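PDB 3TU6: pseudoazurin (Blue copper protein) from Sinorhizobium meliloti, which probably carries single electrons in the periplasm as a small cupredoxin, using the one copper ion bound in its beta barrel. Local coordinates for residues M1-K11 / D31-H42. Numbering follows the deposited sequence.
Sequences MEEYRVEMLNK and DTVTFVAKDKGH. With CU (copper (II) ion), chain B.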
ATOM      1  N   MET A   1      -0.565 -12.981  16.084  1.00 28.95           N
ATOM      2  CA  MET A   1      -0.216 -12.476  14.730  1.00 27.67           C
ATOM      3  C   MET A   1      -1.297 -12.866  13.729  1.00 27.10           C
ATOM      4  O   MET A   1      -1.687 -14.032  13.654  1.00 28.43           O
ATOM      5  CB  MET A   1       1.132 -13.049  14.283  1.00 29.80           C
ATOM      6  CG  MET A   1       1.601 -12.575  12.907  1.00 31.61           C
ATOM      7  SD  MET A   1       3.127 -13.366  12.358  1.00 38.34           S
ATOM      8  CE  MET A   1       2.574 -15.049  12.103  1.00 39.23           C
ATOM      9  N   GLU A   2      -1.773 -11.885  12.964  1.00 24.27           N
ATOM     10  CA  GLU A   2      -2.678 -12.137  11.845  1.00 24.09           C
ATOM     11  C   GLU A   2      -1.917 -11.957  10.533  1.00 24.11           C
ATOM     12  O   GLU A   2      -1.033 -11.103  10.427  1.00 22.32           O
ATOM     13  CB  GLU A   2      -3.887 -11.197  11.896  1.00 23.44           C
ATOM     14  CG  GLU A   2      -4.669 -11.234  13.210  1.00 25.67           C
ATOM     15  CD  GLU A   2      -5.146 -12.627  13.591  1.00 31.11           C
ATOM     16  OE1 GLU A   2      -5.558 -13.392  12.695  1.00 26.45           O
ATOM     17  OE2 GLU A   2      -5.111 -12.959  14.795  1.00 34.96           O
ATOM     18  N   GLU A   3      -2.262 -12.777   9.543  1.00 26.37           N
ATOM     19  CA  GLU A   3      -1.605 -12.759   8.239  1.00 26.35           C
ATOM     20  C   GLU A   3      -2.618 -12.355   7.180  1.00 26.21           C
ATOM     21  O   GLU A   3      -3.615 -13.050   6.974  1.00 26.97           O
ATOM     22  CB  GLU A   3      -1.023 -14.138   7.919  1.00 27.55           C
ATOM     23  CG  GLU A   3      -0.082 -14.675   8.993  1.00 31.68           C
ATOM     24  CD  GLU A   3       0.628 -15.952   8.581  1.00 38.52           C
ATOM     25  OE1 GLU A   3       0.035 -16.763   7.838  1.00 50.64           O
ATOM     26  OE2 GLU A   3       1.785 -16.148   9.009  1.00 49.43           O
ATOM     27  N   TYR A   4      -2.361 -11.228   6.517  1.00 23.86           N
ATOM     28  CA  TYR A   4      -3.291 -10.669   5.538  1.00 23.49           C
ATOM     29  C   TYR A   4      -2.781 -10.810   4.108  1.00 23.73           C
ATOM     30  O   TYR A   4      -1.594 -11.060   3.881  1.00 22.54           O
ATOM     31  CB  TYR A   4      -3.568  -9.202   5.866  1.00 22.13           C
ATOM     32  CG  TYR A   4      -4.236  -9.029   7.211  1.00 22.23           C
ATOM     33  CD1 TYR A   4      -5.546  -9.454   7.412  1.00 20.33           C
ATOM     34  CD2 TYR A   4      -3.557  -8.460   8.287  1.00 15.84           C
ATOM     35  CE1 TYR A   4      -6.167  -9.314   8.643  1.00 22.01           C
ATOM     36  CE2 TYR A   4      -4.173  -8.313   9.527  1.00 12.32           C
ATOM     37  CZ  TYR A   4      -5.480  -8.743   9.696  1.00 23.69           C
ATOM     38  OH  TYR A   4      -6.105  -8.604  10.912  1.00 28.55           O
ATOM     39  N   ARG A   5      -3.699 -10.657   3.155  1.00 24.02           N
ATOM     40  CA  ARG A   5      -3.403 -10.803   1.730  1.00 24.96           C
ATOM     41  C   ARG A   5      -3.825  -9.560   0.956  1.00 22.18           C
ATOM     42  O   ARG A   5      -4.923  -9.045   1.155  1.00 17.47           O
ATOM     43  CB  ARG A   5      -4.148 -12.010   1.155  1.00 26.73           C
ATOM     44  CG  ARG A   5      -3.713 -13.358   1.707  1.00 33.42           C
ATOM     45  CD  ARG A   5      -2.309 -13.720   1.261  1.00 42.16           C
ATOM     46  NE  ARG A   5      -2.046 -15.155   1.365  1.00 47.31           N
ATOM     47  CZ  ARG A   5      -2.468 -16.077   0.498  1.00 52.27           C
ATOM     48  NH1 ARG A   5      -3.197 -15.736  -0.563  1.00 49.23           N
ATOM     49  NH2 ARG A   5      -2.164 -17.355   0.697  1.00 60.02           N
ATOM     50  N   VAL A   6      -2.946  -9.091   0.074  1.00 21.78           N
ATOM     51  CA  VAL A   6      -3.273  -8.028  -0.870  1.00 20.49           C
ATOM     52  C   VAL A   6      -2.981  -8.523  -2.279  1.00 19.75           C
ATOM     53  O   VAL A   6      -1.833  -8.813  -2.612  1.00 21.60           O
ATOM     54  CB  VAL A   6      -2.452  -6.754  -0.607  1.00 20.90           C
ATOM     55  CG1 VAL A   6      -2.744  -5.702  -1.672  1.00 18.31           C
ATOM     56  CG2 VAL A   6      -2.747  -6.212   0.778  1.00 14.44           C
ATOM     57  N   GLU A   7      -4.022  -8.628  -3.100  1.00 19.82           N
ATOM     58  CA  GLU A   7      -3.870  -9.102  -4.471  1.00 21.06           C
ATOM     59  C   GLU A   7      -3.430  -7.970  -5.391  1.00 20.78           C
ATOM     60  O   GLU A   7      -3.935  -6.850  -5.295  1.00 21.68           O
ATOM     61  CB  GLU A   7      -5.178  -9.711  -4.976  1.00 21.63           C
ATOM     62  CG  GLU A   7      -5.600 -10.960  -4.216  1.00 26.90           C
ATOM     63  CD  GLU A   7      -6.800 -11.651  -4.834  1.00 30.16           C
ATOM     64  OE1 GLU A   7      -6.880 -12.893  -4.740  1.00 37.42           O
ATOM     65  OE2 GLU A   7      -7.661 -10.957  -5.416  1.00 36.95           O
ATOM     66  N   MET A   8      -2.481  -8.271  -6.274  1.00 20.51           N
ATOM     67  CA  MET A   8      -2.015  -7.322  -7.284  1.00 20.45           C
ATOM     68  C   MET A   8      -2.728  -7.664  -8.590  1.00 20.83           C
ATOM     69  O   MET A   8      -2.502  -8.733  -9.162  1.00 19.40           O
ATOM     70  CB  MET A   8      -0.492  -7.411  -7.436  1.00 20.46           C
ATOM     71  CG  MET A   8       0.256  -7.352  -6.104  1.00 18.97           C
ATOM     72  SD  MET A   8       2.053  -7.206  -6.247  1.00 19.99           S
ATOM     73  CE  MET A   8       2.478  -8.846  -6.847  1.00  8.45           C
ATOM     74  N   LEU A   9      -3.596  -6.761  -9.046  1.00 21.81           N
ATOM     75  CA  LEU A   9      -4.558  -7.066 -10.108  1.00 22.22           C
ATOM     76  C   LEU A   9      -4.564  -6.043 -11.240  1.00 22.28           C
ATOM     77  O   LEU A   9      -4.296  -4.855 -11.028  1.00 18.38           O
ATOM     78  CB  LEU A   9      -5.967  -7.140  -9.517  1.00 24.34           C
ATOM     79  CG  LEU A   9      -6.248  -8.271  -8.530  1.00 18.48           C
ATOM     80  CD1 LEU A   9      -7.500  -7.969  -7.720  1.00 29.07           C
ATOM     81  CD2 LEU A   9      -6.383  -9.593  -9.267  1.00 33.93           C
ATOM     82  N   ASN A  10      -4.898  -6.517 -12.438  1.00 23.00           N
ATOM     83  CA  ASN A  10      -5.111  -5.642 -13.588  1.00 24.30           C
ATOM     84  C   ASN A  10      -6.454  -4.927 -13.490  1.00 24.67           C
ATOM     85  O   ASN A  10      -6.554  -3.743 -13.808  1.00 23.86           O
ATOM     86  CB  ASN A  10      -5.048  -6.436 -14.898  1.00 25.34           C
ATOM     87  CG  ASN A  10      -3.649  -6.930 -15.222  1.00 23.04           C
ATOM     88  OD1 ASN A  10      -2.703  -6.710 -14.464  1.00 22.51           O
ATOM     89  ND2 ASN A  10      -3.512  -7.599 -16.359  1.00 18.47           N
ATOM     90  N   LYS A  11      -7.479  -5.657 -13.055  1.00 25.73           N
ATOM     91  CA  LYS A  11      -8.828  -5.116 -12.904  1.00 27.92           C
ATOM     92  C   LYS A  11      -9.392  -5.496 -11.535  1.00 27.80           C
ATOM     93  O   LYS A  11      -9.479  -6.679 -11.203  1.00 30.68           O
ATOM     94  CB  LYS A  11      -9.732  -5.652 -14.019  1.00 29.36           C
ATOM     95  CG  LYS A  11     -11.157  -5.103 -14.027  1.00 34.19           C
ATOM     96  CD  LYS A  11     -11.200  -3.628 -14.389  1.00 42.12           C
ATOM     97  CE  LYS A  11     -12.630  -3.160 -14.611  1.00 47.27           C
ATOM     98  NZ  LYS A  11     -12.701  -1.711 -14.943  1.00 50.08           N
ATOM     99  N   ASP A  31       1.690  -7.882  12.776  1.00 23.58           N
ATOM    100  CA  ASP A  31       1.016  -8.631  11.712  1.00 24.42           C
ATOM    101  C   ASP A  31       1.850  -8.623  10.431  1.00 25.73           C
ATOM    102  O   ASP A  31       2.780  -7.824  10.290  1.00 26.58           O
ATOM    103  CB  ASP A  31      -0.369  -8.036  11.419  1.00 23.91           C
ATOM    104  CG  ASP A  31      -1.356  -8.227  12.563  1.00 25.24           C
ATOM    105  OD1 ASP A  31      -1.130  -9.096  13.434  1.00 21.34           O
ATOM    106  OD2 ASP A  31      -2.379  -7.508  12.581  1.00 20.96           O
ATOM    107  N   THR A  32       1.509  -9.518   9.505  1.00 26.10           N
ATOM    108  CA  THR A  32       2.165  -9.583   8.199  1.00 26.82           C
ATOM    109  C   THR A  32       1.163  -9.393   7.065  1.00 26.31           C
ATOM    110  O   THR A  32      -0.017  -9.725   7.202  1.00 25.96           O
ATOM    111  CB  THR A  32       2.885 -10.933   7.985  1.00 28.44           C
ATOM    112  OG1 THR A  32       1.929 -12.001   7.993  1.00 25.33           O
ATOM    113  CG2 THR A  32       3.925 -11.170   9.071  1.00 29.58           C
ATOM    114  N   VAL A  33       1.649  -8.854   5.949  1.00 25.39           N
ATOM    115  CA  VAL A  33       0.865  -8.730   4.724  1.00 25.43           C
ATOM    116  C   VAL A  33       1.632  -9.380   3.573  1.00 24.72           C
ATOM    117  O   VAL A  33       2.784  -9.032   3.315  1.00 25.94           O
ATOM    118  CB  VAL A  33       0.572  -7.253   4.381  1.00 25.68           C
ATOM    119  CG1 VAL A  33       0.006  -7.126   2.971  1.00 25.80           C
ATOM    120  CG2 VAL A  33      -0.386  -6.655   5.395  1.00 22.61           C
ATOM    121  N   THR A  34       0.985 -10.328   2.898  1.00 23.88           N
ATOM    122  CA  THR A  34       1.575 -11.024   1.761  1.00 22.00           C
ATOM    123  C   THR A  34       0.931 -10.540   0.470  1.00 22.63           C
ATOM    124  O   THR A  34      -0.295 -10.499   0.355  1.00 23.13           O
ATOM    125  CB  THR A  34       1.384 -12.547   1.877  1.00 24.44           C
ATOM    126  OG1 THR A  34       1.970 -13.013   3.099  1.00 23.62           O
ATOM    127  CG2 THR A  34       2.024 -13.268   0.696  1.00 21.89           C
ATOM    128  N   PHE A  35       1.762 -10.174  -0.502  1.00 21.50           N
ATOM    129  CA  PHE A  35       1.270  -9.707  -1.793  1.00 19.49           C
ATOM    130  C   PHE A  35       1.137 -10.879  -2.753  1.00 20.28           C
ATOM    131  O   PHE A  35       2.030 -11.714  -2.843  1.00 21.98           O
ATOM    132  CB  PHE A  35       2.186  -8.617  -2.347  1.00 18.10           C
ATOM    133  CG  PHE A  35       2.087  -7.331  -1.587  1.00 14.54           C
ATOM    134  CD1 PHE A  35       1.147  -6.383  -1.946  1.00  7.02           C
ATOM    135  CD2 PHE A  35       2.893  -7.091  -0.484  1.00 16.13           C
ATOM    136  CE1 PHE A  35       1.028  -5.202  -1.240  1.00 16.77           C
ATOM    137  CE2 PHE A  35       2.781  -5.905   0.232  1.00 22.35           C
ATOM    138  CZ  PHE A  35       1.841  -4.959  -0.149  1.00 13.62           C
ATOM    139  N   VAL A  36       0.006 -10.939  -3.451  1.00 22.05           N
ATOM    140  CA  VAL A  36      -0.323 -12.067  -4.316  1.00 21.96           C
ATOM    141  C   VAL A  36      -0.324 -11.619  -5.773  1.00 21.49           C
ATOM    142  O   VAL A  36      -0.981 -10.638  -6.127  1.00 20.59           O
ATOM    143  CB  VAL A  36      -1.711 -12.646  -3.965  1.00 21.74           C
ATOM    144  CG1 VAL A  36      -1.984 -13.921  -4.759  1.00 22.53           C
ATOM    145  CG2 VAL A  36      -1.811 -12.913  -2.467  1.00 24.81           C
ATOM    146  N   ALA A  37       0.414 -12.343  -6.611  1.00 22.05           N
ATOM    147  CA  ALA A  37       0.504 -12.033  -8.033  1.00 23.47           C
ATOM    148  C   ALA A  37      -0.603 -12.748  -8.799  1.00 24.09           C
ATOM    149  O   ALA A  37      -0.333 -13.651  -9.593  1.00 24.79           O
ATOM    150  CB  ALA A  37       1.875 -12.432  -8.576  1.00 24.20           C
ATOM    151  N   LYS A  38      -1.849 -12.342  -8.558  1.00 24.10           N
ATOM    152  CA  LYS A  38      -2.997 -12.945  -9.238  1.00 25.66           C
ATOM    153  C   LYS A  38      -2.946 -12.641 -10.735  1.00 25.12           C
ATOM    154  O   LYS A  38      -3.204 -13.518 -11.560  1.00 29.06           O
ATOM    155  CB  LYS A  38      -4.312 -12.453  -8.632  1.00 25.49           C
ATOM    156  CG  LYS A  38      -5.538 -13.207  -9.133  1.00 30.92           C
ATOM    157  CD  LYS A  38      -6.714 -13.073  -8.183  1.00 38.67           C
ATOM    158  CE  LYS A  38      -7.906 -13.891  -8.654  1.00 45.86           C
ATOM    159  NZ  LYS A  38      -9.023 -13.870  -7.669  1.00 48.14           N
ATOM    160  N   ASP A  39      -2.615 -11.394 -11.067  1.00 23.93           N
ATOM    161  CA  ASP A  39      -2.249 -11.009 -12.429  1.00 25.72           C
ATOM    162  C   ASP A  39      -0.758 -10.678 -12.460  1.00 25.43           C
ATOM    163  O   ASP A  39      -0.210 -10.172 -11.478  1.00 21.88           O
ATOM    164  CB  ASP A  39      -3.064  -9.799 -12.893  1.00 24.20           C
ATOM    165  CG  ASP A  39      -4.536 -10.122 -13.089  1.00 30.01           C
ATOM    166  OD1 ASP A  39      -4.851 -11.223 -13.591  1.00 26.85           O
ATOM    167  OD2 ASP A  39      -5.382  -9.266 -12.750  1.00 27.71           O
ATOM    168  N   LYS A  40      -0.107 -10.965 -13.586  1.00 25.17           N
ATOM    169  CA  LYS A  40       1.338 -10.774 -13.712  1.00 26.02           C
ATOM    170  C   LYS A  40       1.696  -9.350 -14.129  1.00 25.53           C
ATOM    171  O   LYS A  40       0.854  -8.607 -14.638  1.00 26.47           O
ATOM    172  CB  LYS A  40       1.924 -11.768 -14.718  1.00 28.32           C
ATOM    173  CG  LYS A  40       1.617 -13.233 -14.417  1.00 29.94           C
ATOM    174  CD  LYS A  40       2.193 -13.680 -13.079  1.00 33.63           C
ATOM    175  CE  LYS A  40       2.012 -15.177 -12.874  1.00 44.28           C
ATOM    176  NZ  LYS A  40       2.582 -15.644 -11.580  1.00 47.50           N
ATOM    177  N   GLY A  41       2.954  -8.982 -13.902  1.00 24.49           N
ATOM    178  CA  GLY A  41       3.481  -7.677 -14.295  1.00 24.38           C
ATOM    179  C   GLY A  41       3.482  -6.624 -13.200  1.00 23.12           C
ATOM    180  O   GLY A  41       3.811  -5.467 -13.462  1.00 23.11           O
ATOM    181  N   HIS A  42       3.124  -7.012 -11.976  1.00 23.32           N
ATOM    182  CA  HIS A  42       3.088  -6.079 -10.845  1.00 22.41           C
ATOM    183  C   HIS A  42       4.164  -6.391  -9.815  1.00 21.77           C
ATOM    184  O   HIS A  42       4.696  -7.501  -9.763  1.00 23.36           O
ATOM    185  CB  HIS A  42       1.723  -6.116 -10.152  1.00 22.89           C
ATOM    186  CG  HIS A  42       0.564  -5.938 -11.080  1.00 24.26           C
ATOM    187  ND1 HIS A  42       0.212  -4.715 -11.608  1.00 19.16           N
ATOM    188  CD2 HIS A  42      -0.331  -6.829 -11.567  1.00 20.83           C
ATOM    189  CE1 HIS A  42      -0.845  -4.862 -12.385  1.00 20.35           C
ATOM    190  NE2 HIS A  42      -1.196  -6.135 -12.376  1.00 19.71           N
TER
HETATM  191 CU    CU B 201       1.071  -2.934 -11.275  1.00 19.69          CU
HETATM  192  O   HOH W   1       0.559 -12.138   5.511  1.00 21.91           O
HETATM  193  O   HOH W   2      -5.002  -7.716  13.047  1.00 22.32           O
HETATM  194  O   HOH W   3      -1.249  -9.474 -16.473  1.00 21.30           O
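His42 NE2 donates to Asn10 OD1 at 2.6 Å, and this bond is consistent with a general cupredoxin principle, a second-shell residue steadying a copper ligand, here from the corner that follows the neighbouring strand 3-9. The amide oxygen sits at the imidazole edge, 18° out of the ring plane, while ND1 at the other side of the ring binds copper at 2.0 Å; Cys80, His83 and Met88 complete the site. Asn10 is itself held, its backbone N donating to the anti side of Asp39 OD2 at 2.8 Å, and water 3 joins its ND2 to Lys40 O.

Strands 3-9 and 32-36 run parallel, with backbone bonds passing alternately between them from Glu2 to Met8. Met8 can be followed outward: CB rests on His42 CB (3.7 Å), CG lies near Val36 O, and SD lies between His42 CB and Phe35 CB and makes an oblique Met-aromatic contact with the Phe35 ring. A bend at chi3 (-71°) brings CE against Ala37. On the same face as Phe35, Val6 CG1 touches Phe35 CE1 and its CG2 meets Val33 CG1 at 3.6 Å.

At the far end Asp31 divides its carboxylate. OD1 takes Glu2 N at 2.9 Å from above the carboxylate plane; OD2 accepts from Gln28 N and from water 2, which also bonds Tyr4 OH. Replacing Asp31 by alanine is likely to leave Glu2 N and Gln28 N without these acceptors and to free the N-terminal residues to move. Held by copper at ND1 and by Asn10 OD1 at NE2, the imidazole is probably restrained in its rotation.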